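Local coordinates for LP04448p (Drosophila melanogaster, PDB 2QK2), which probably binds tubulin through its TOG domains, of which this is the second, and takes part in tracking growing microtubule plus ends, at residues A[130-135]-A[171-176]; A[200-205]-A[232-237]. All blocks are in the same frame, centred on the assembly; numbering follows the deposited sequence.

Contact 1: residues A[130-135]-A[171-176]; sequences SLEAQQ and KKLLKL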
loop_
_atom_site.group_PDB
_atom_site.type_symbol
_atom_site.label_atom_id
_atom_site.label_comp_id
_atom_site.label_asym_id
_atom_site.label_seq_id
_atom_site.Cartn_x
_atom_site.Cartn_y
_atom_site.Cartn_z
ATOM N N SER A 130 7.062 5.778 5.569
ATOM C CA SER A 130 7.365 6.829 4.590
ATOM C C SER A 130 8.072 6.275 3.362
ATOM O O SER A 130 8.582 5.152 3.388
ATOM C CB SER A 130 8.263 7.893 5.222
ATOM O OG SER A 130 9.557 7.361 5.473
ATOM N N LEU A 131 8.110 7.064 2.288
ATOM C CA LEU A 131 8.782 6.624 1.069
ATOM C C LEU A 131 10.275 6.471 1.345
ATOM O O LEU A 131 10.925 5.571 0.817
ATOM C CB LEU A 131 8.571 7.625 -0.076
ATOM C CG LEU A 131 7.167 7.799 -0.665
ATOM C CD1 LEU A 131 7.213 8.864 -1.756
ATOM C CD2 LEU A 131 6.654 6.478 -1.236
ATOM N N GLU A 132 10.816 7.353 2.180
ATOM C CA GLU A 132 12.233 7.294 2.523
ATOM C C GLU A 132 12.544 5.931 3.148
ATOM O O GLU A 132 13.511 5.266 2.767
ATOM C CB GLU A 132 12.581 8.422 3.505
ATOM C CG GLU A 132 14.038 8.459 3.981
ATOM C CD GLU A 132 15.045 8.678 2.856
ATOM O OE1 GLU A 132 14.871 9.618 2.047
ATOM O OE2 GLU A 132 16.029 7.912 2.785
ATOM N N ALA A 133 11.704 5.508 4.088
ATOM C CA ALA A 133 11.899 4.228 4.764
ATOM C C ALA A 133 11.671 3.016 3.859
ATOM O O ALA A 133 12.336 1.989 4.010
ATOM C CB ALA A 133 10.983 4.140 5.980
ATOM N N GLN A 134 10.747 3.136 2.911
ATOM C CA GLN A 134 10.423 2.023 2.019
ATOM C C GLN A 134 11.009 2.101 0.611
ATOM O O GLN A 134 10.683 1.268 -0.233
ATOM C CB GLN A 134 8.903 1.897 1.898
ATOM C CG GLN A 134 8.168 1.796 3.224
ATOM C CD GLN A 134 8.701 0.674 4.085
ATOM O OE1 GLN A 134 8.948 -0.424 3.594
ATOM N NE2 GLN A 134 8.878 0.941 5.378
ATOM N N GLN A 135 11.877 3.074 0.352
ATOM C CA GLN A 135 12.435 3.236 -0.992
ATOM C C GLN A 135 13.048 2.004 -1.650
ATOM O O GLN A 135 12.811 1.754 -2.834
ATOM C CB GLN A 135 13.455 4.379 -1.016
ATOM C CG GLN A 135 14.572 4.251 -0.002
ATOM C CD GLN A 135 15.547 5.400 -0.092
ATOM O OE1 GLN A 135 16.384 5.448 -0.993
ATOM N NE2 GLN A 135 15.430 6.345 0.832
ATOM N N LYS A 171 16.644 15.532 -2.249
ATOM C CA LYS A 171 17.111 15.459 -3.628
ATOM C C LYS A 171 17.386 14.024 -4.083
ATOM O O LYS A 171 16.914 13.605 -5.138
ATOM C CB LYS A 171 18.372 16.311 -3.793
ATOM C CG LYS A 171 18.858 16.437 -5.227
ATOM C CD LYS A 171 20.064 17.360 -5.303
ATOM C CE LYS A 171 20.562 17.510 -6.732
ATOM N NZ LYS A 171 21.753 18.400 -6.796
ATOM N N LYS A 172 18.142 13.269 -3.292
ATOM C CA LYS A 172 18.451 11.892 -3.658
ATOM C C LYS A 172 17.215 11.036 -3.918
ATOM O O LYS A 172 17.131 10.363 -4.946
ATOM C CB LYS A 172 19.304 11.219 -2.582
ATOM C CG LYS A 172 20.797 11.286 -2.847
ATOM C CD LYS A 172 21.545 10.263 -2.005
ATOM C CE LYS A 172 23.035 10.257 -2.328
ATOM N NZ LYS A 172 23.756 9.160 -1.605
ATOM N N LEU A 173 16.259 11.058 -2.993
ATOM C CA LEU A 173 15.043 10.257 -3.141
ATOM C C LEU A 173 14.236 10.688 -4.363
ATOM O O LEU A 173 13.699 9.850 -5.094
ATOM C CB LEU A 173 14.176 10.360 -1.884
ATOM C CG LEU A 173 12.920 9.479 -1.845
ATOM C CD1 LEU A 173 13.301 8.022 -2.081
ATOM C CD2 LEU A 173 12.236 9.630 -0.498
ATOM N N LEU A 174 14.154 11.999 -4.578
ATOM C CA LEU A 174 13.423 12.532 -5.720
ATOM C C LEU A 174 14.039 12.000 -7.011
ATOM O O LEU A 174 13.337 11.535 -7.901
ATOM C CB LEU A 174 13.472 14.066 -5.722
ATOM C CG LEU A 174 12.754 14.711 -6.918
ATOM C CD1 LEU A 174 11.272 14.387 -6.822
ATOM C CD2 LEU A 174 12.979 16.226 -6.945
ATOM N N LYS A 175 15.360 12.067 -7.108
ATOM C CA LYS A 175 16.050 11.582 -8.299
ATOM C C LYS A 175 15.871 10.077 -8.485
ATOM O O LYS A 175 15.616 9.610 -9.593
ATOM C CB LYS A 175 17.538 11.933 -8.219
ATOM C CG LYS A 175 17.800 13.436 -8.236
ATOM C CD LYS A 175 19.197 13.777 -7.728
ATOM C CE LYS A 175 20.284 13.344 -8.697
ATOM N NZ LYS A 175 20.283 14.194 -9.916
ATOM N N LEU A 176 16.005 9.319 -7.399
ATOM C CA LEU A 176 15.860 7.867 -7.460
ATOM C C LEU A 176 14.454 7.469 -7.918
ATOM O O LEU A 176 14.281 6.598 -8.772
ATOM C CB LEU A 176 16.146 7.251 -6.088
ATOM C CG LEU A 176 15.947 5.735 -5.974
ATOM C CD1 LEU A 176 16.963 5.018 -6.854
ATOM C CD2 LEU A 176 16.109 5.310 -4.520
#

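Contact 2: residues A[200-205]-A[232-237]; sequences LGTLIK and EKAEIK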
loop_
_atom_site.group_PDB
_atom_site.type_symbol
_atom_site.label_atom_id
_atom_site.label_comp_id
_atom_site.label_asym_id
_atom_site.label_seq_id
_atom_site.Cartn_x
_atom_site.Cartn_y
_atom_site.Cartn_z
ATOM N N LEU A 200 4.339 10.087 -11.933
ATOM C CA LEU A 200 5.202 11.214 -12.276
ATOM C C LEU A 200 4.436 12.534 -12.201
ATOM O O LEU A 200 4.945 13.529 -11.683
ATOM C CB LEU A 200 5.776 11.028 -13.684
ATOM C CG LEU A 200 7.220 10.556 -13.907
ATOM C CD1 LEU A 200 7.941 10.292 -12.596
ATOM C CD2 LEU A 200 7.198 9.328 -14.786
ATOM N N GLY A 201 3.213 12.536 -12.721
ATOM C CA GLY A 201 2.408 13.744 -12.694
ATOM C C GLY A 201 2.079 14.155 -11.272
ATOM O O GLY A 201 2.074 15.343 -10.932
ATOM N N THR A 202 1.803 13.169 -10.424
ATOM C CA THR A 202 1.476 13.459 -9.036
ATOM C C THR A 202 2.721 14.009 -8.353
ATOM O O THR A 202 2.640 14.928 -7.538
ATOM C CB THR A 202 0.980 12.187 -8.309
ATOM O OG1 THR A 202 -0.108 11.617 -9.048
ATOM C CG2 THR A 202 0.497 12.527 -6.902
ATOM N N LEU A 203 3.878 13.454 -8.701
ATOM C CA LEU A 203 5.136 13.906 -8.126
ATOM C C LEU A 203 5.380 15.381 -8.441
ATOM O O LEU A 203 5.863 16.126 -7.590
ATOM C CB LEU A 203 6.301 13.074 -8.660
ATOM C CG LEU A 203 7.680 13.456 -8.113
ATOM C CD1 LEU A 203 7.708 13.240 -6.598
ATOM C CD2 LEU A 203 8.755 12.615 -8.788
ATOM N N ILE A 204 5.057 15.798 -9.664
ATOM C CA ILE A 204 5.241 17.192 -10.065
ATOM C C ILE A 204 4.242 18.069 -9.309
ATOM O O ILE A 204 4.577 19.171 -8.854
ATOM C CB ILE A 204 5.020 17.389 -11.592
ATOM C CG1 ILE A 204 6.037 16.564 -12.388
ATOM C CG2 ILE A 204 5.162 18.861 -11.947
ATOM C CD1 ILE A 204 5.871 16.693 -13.896
ATOM N N LYS A 205 3.015 17.572 -9.182
ATOM C CA LYS A 205 1.966 18.279 -8.457
ATOM C C LYS A 205 2.432 18.591 -7.034
ATOM O O LYS A 205 2.202 19.683 -6.520
ATOM C CB LYS A 205 0.702 17.421 -8.384
ATOM C CG LYS A 205 -0.548 18.099 -8.908
ATOM C CD LYS A 205 -0.930 19.312 -8.080
ATOM C CE LYS A 205 -1.894 20.213 -8.851
ATOM N NZ LYS A 205 -3.019 19.467 -9.502
ATOM N N GLU A 232 -2.416 17.512 -13.839
ATOM C CA GLU A 232 -3.593 18.363 -13.699
ATOM C C GLU A 232 -4.657 17.760 -12.803
ATOM O O GLU A 232 -5.246 18.456 -11.980
ATOM C CB GLU A 232 -4.229 18.649 -15.063
ATOM C CG GLU A 232 -3.402 19.511 -15.990
ATOM C CD GLU A 232 -4.272 20.297 -16.959
ATOM O OE1 GLU A 232 -5.211 19.704 -17.537
ATOM O OE2 GLU A 232 -4.012 21.508 -17.143
ATOM N N LYS A 233 -4.901 16.465 -12.976
ATOM C CA LYS A 233 -5.915 15.758 -12.206
ATOM C C LYS A 233 -5.491 15.337 -10.802
ATOM O O LYS A 233 -6.337 15.065 -9.953
ATOM C CB LYS A 233 -6.384 14.539 -12.995
ATOM C CG LYS A 233 -6.883 14.902 -14.380
ATOM C CD LYS A 233 -7.414 13.694 -15.123
ATOM C CE LYS A 233 -7.954 14.090 -16.487
ATOM N NZ LYS A 233 -8.546 12.927 -17.202
ATOM N N ALA A 234 -4.189 15.283 -10.552
ATOM C CA ALA A 234 -3.694 14.891 -9.239
ATOM C C ALA A 234 -4.160 15.867 -8.161
ATOM O O ALA A 234 -4.151 17.082 -8.369
ATOM C CB ALA A 234 -2.171 14.824 -9.255
ATOM N N GLU A 235 -4.568 15.327 -7.015
ATOM C CA GLU A 235 -5.020 16.142 -5.890
ATOM C C GLU A 235 -4.169 15.858 -4.659
ATOM O O GLU A 235 -4.239 14.767 -4.097
ATOM C CB GLU A 235 -6.479 15.835 -5.552
ATOM C CG GLU A 235 -7.463 16.090 -6.673
ATOM C CD GLU A 235 -8.901 15.850 -6.243
ATOM O OE1 GLU A 235 -9.212 14.720 -5.804
ATOM O OE2 GLU A 235 -9.719 16.792 -6.343
ATOM N N ILE A 236 -3.366 16.831 -4.240
ATOM C CA ILE A 236 -2.531 16.654 -3.060
ATOM C C ILE A 236 -3.397 16.903 -1.833
ATOM O O ILE A 236 -3.765 18.039 -1.529
ATOM C CB ILE A 236 -1.341 17.626 -3.057
ATOM C CG1 ILE A 236 -0.520 17.438 -4.337
ATOM C CG2 ILE A 236 -0.479 17.384 -1.825
ATOM C CD1 ILE A 236 -0.076 16.008 -4.592
ATOM N N LYS A 237 -3.715 15.822 -1.133
ATOM C CA LYS A 237 -4.574 15.876 0.038
ATOM C C LYS A 237 -3.924 16.360 1.329
ATOM O O LYS A 237 -4.602 16.482 2.344
ATOM C CB LYS A 237 -5.192 14.497 0.254
ATOM C CG LYS A 237 -5.953 14.001 -0.963
ATOM C CD LYS A 237 -6.122 12.493 -0.951
ATOM C CE LYS A 237 -6.888 12.020 -2.185
ATOM N NZ LYS A 237 -6.268 12.482 -3.468
#

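Contact 1: residues A[130-135]-A[171-176]
The amide of Gln135 turns one face to Leu173, whose CD1 methyl sits almost straight above the amide carbon CD at 4.0 Å, where two helices of the TOG domain's HEAT-repeat array, 131-141 and 171-185, face each other. The Leu176 methyl CD2 lies on the same side of the amide plane, but displaced beyond its oxygen edge, 3.5 Å from OE1. The second flat group, the carboxylate of Glu132, is met by the other Leu173 methyl: CD2 comes in obliquely over OE1 at 3.7 Å. The short segments of the two helices are inclined at 59° with axes 11.0 Å apart. So wide a separation suits leucine, long enough to bridge the gap and forked to meet two neighbours at once.

Leu173 carries most of the packing. With CG anti to the backbone N (chi1 -175°), it reaches across, CD1 going to Gln135 and CD2 between Glu132 and Leu131, whose CB is 4.2 Å from CD2. Glutamine suits this partly exposed flank because its CB can cover leucine, 3.8 Å from Leu173 CD1, while its NE2 has a backbone carbonyl to bond. Glu132 brings both CB and OE1 against Leu173 CD2.

At the start of helix 131-141, Ser130 is the N-cap: its short side chain lets OG turn back and accept the hydrogen of Ala133 N, an amide of the first turn. On the other helix, Leu173 N is bonded to Asn170 OD1, and the Glu132 side chain touches that asparagine.

A bond at its other edge helps fix the rotation of the Gln135 amide. NE2 gives a hydrogen to Glu132 O at 2.9 Å, entering on a lone pair in the carbonyl plane, with a C=O...N angle of 121°.

Contact 2: residues A[200-205]-A[232-237]
At the C-terminal end of the TOG domain's HEAT-repeat array, the chain leaving helix 221-233 runs in extended form past helix 190-207, and Lys205 meets it there. Its NZ donates a hydrogen bond to Ala234 O (2.9 Å), tilted 16° from the carbonyl plane, and bonds also to Gln231 O. Lysine suits a place where carbonyls gather at the end of a helix, since its positive charge probably balances the partial negative charge of that end. Bends at chi2 (-64°) and chi4 (47°) curl the chain round Ala234, so that its methylenes pack as well: CG lies 3.7 Å from Ala234 CB.

Ala234 is the first residue to leave helical geometry, and a small side chain is apt because the backbones come close, 5.4 Å between its CA and that of Thr202. Its methyl meets Thr202 OG1 at 3.8 Å; that hydroxyl is bonded to Glu198 O in its own helix, which lets a polar residue lie buried. Farther along, the slender end of Ile236 enters beside the helix, CD1 being 4.1 Å from Lys205 CB and 4.2 Å from Thr202 CG2.

Overall arrangement
From the N terminus, the chain passes several helices before 131-141, runs through 147-161, and returns in 171-185 to close contact 1. Only then does helix 190-207 begin, and the path through 209-212 and 221-233 leads back to it at contact 2; the two closures are in series, neither crossing nor enclosing the other. Their centres are about 17 Å apart. Consecutive helices 171-185 and 190-207 join them directly, Leu174 CD1 packing on Leu203 CD2 at 3.7 Å. Helix 147-161, which lies within the loop closed by contact 1, also reaches contact 2 through Ala158 and Leu161 on Thr202. Contact 2 itself ties the C-terminal tail to helix 190-207.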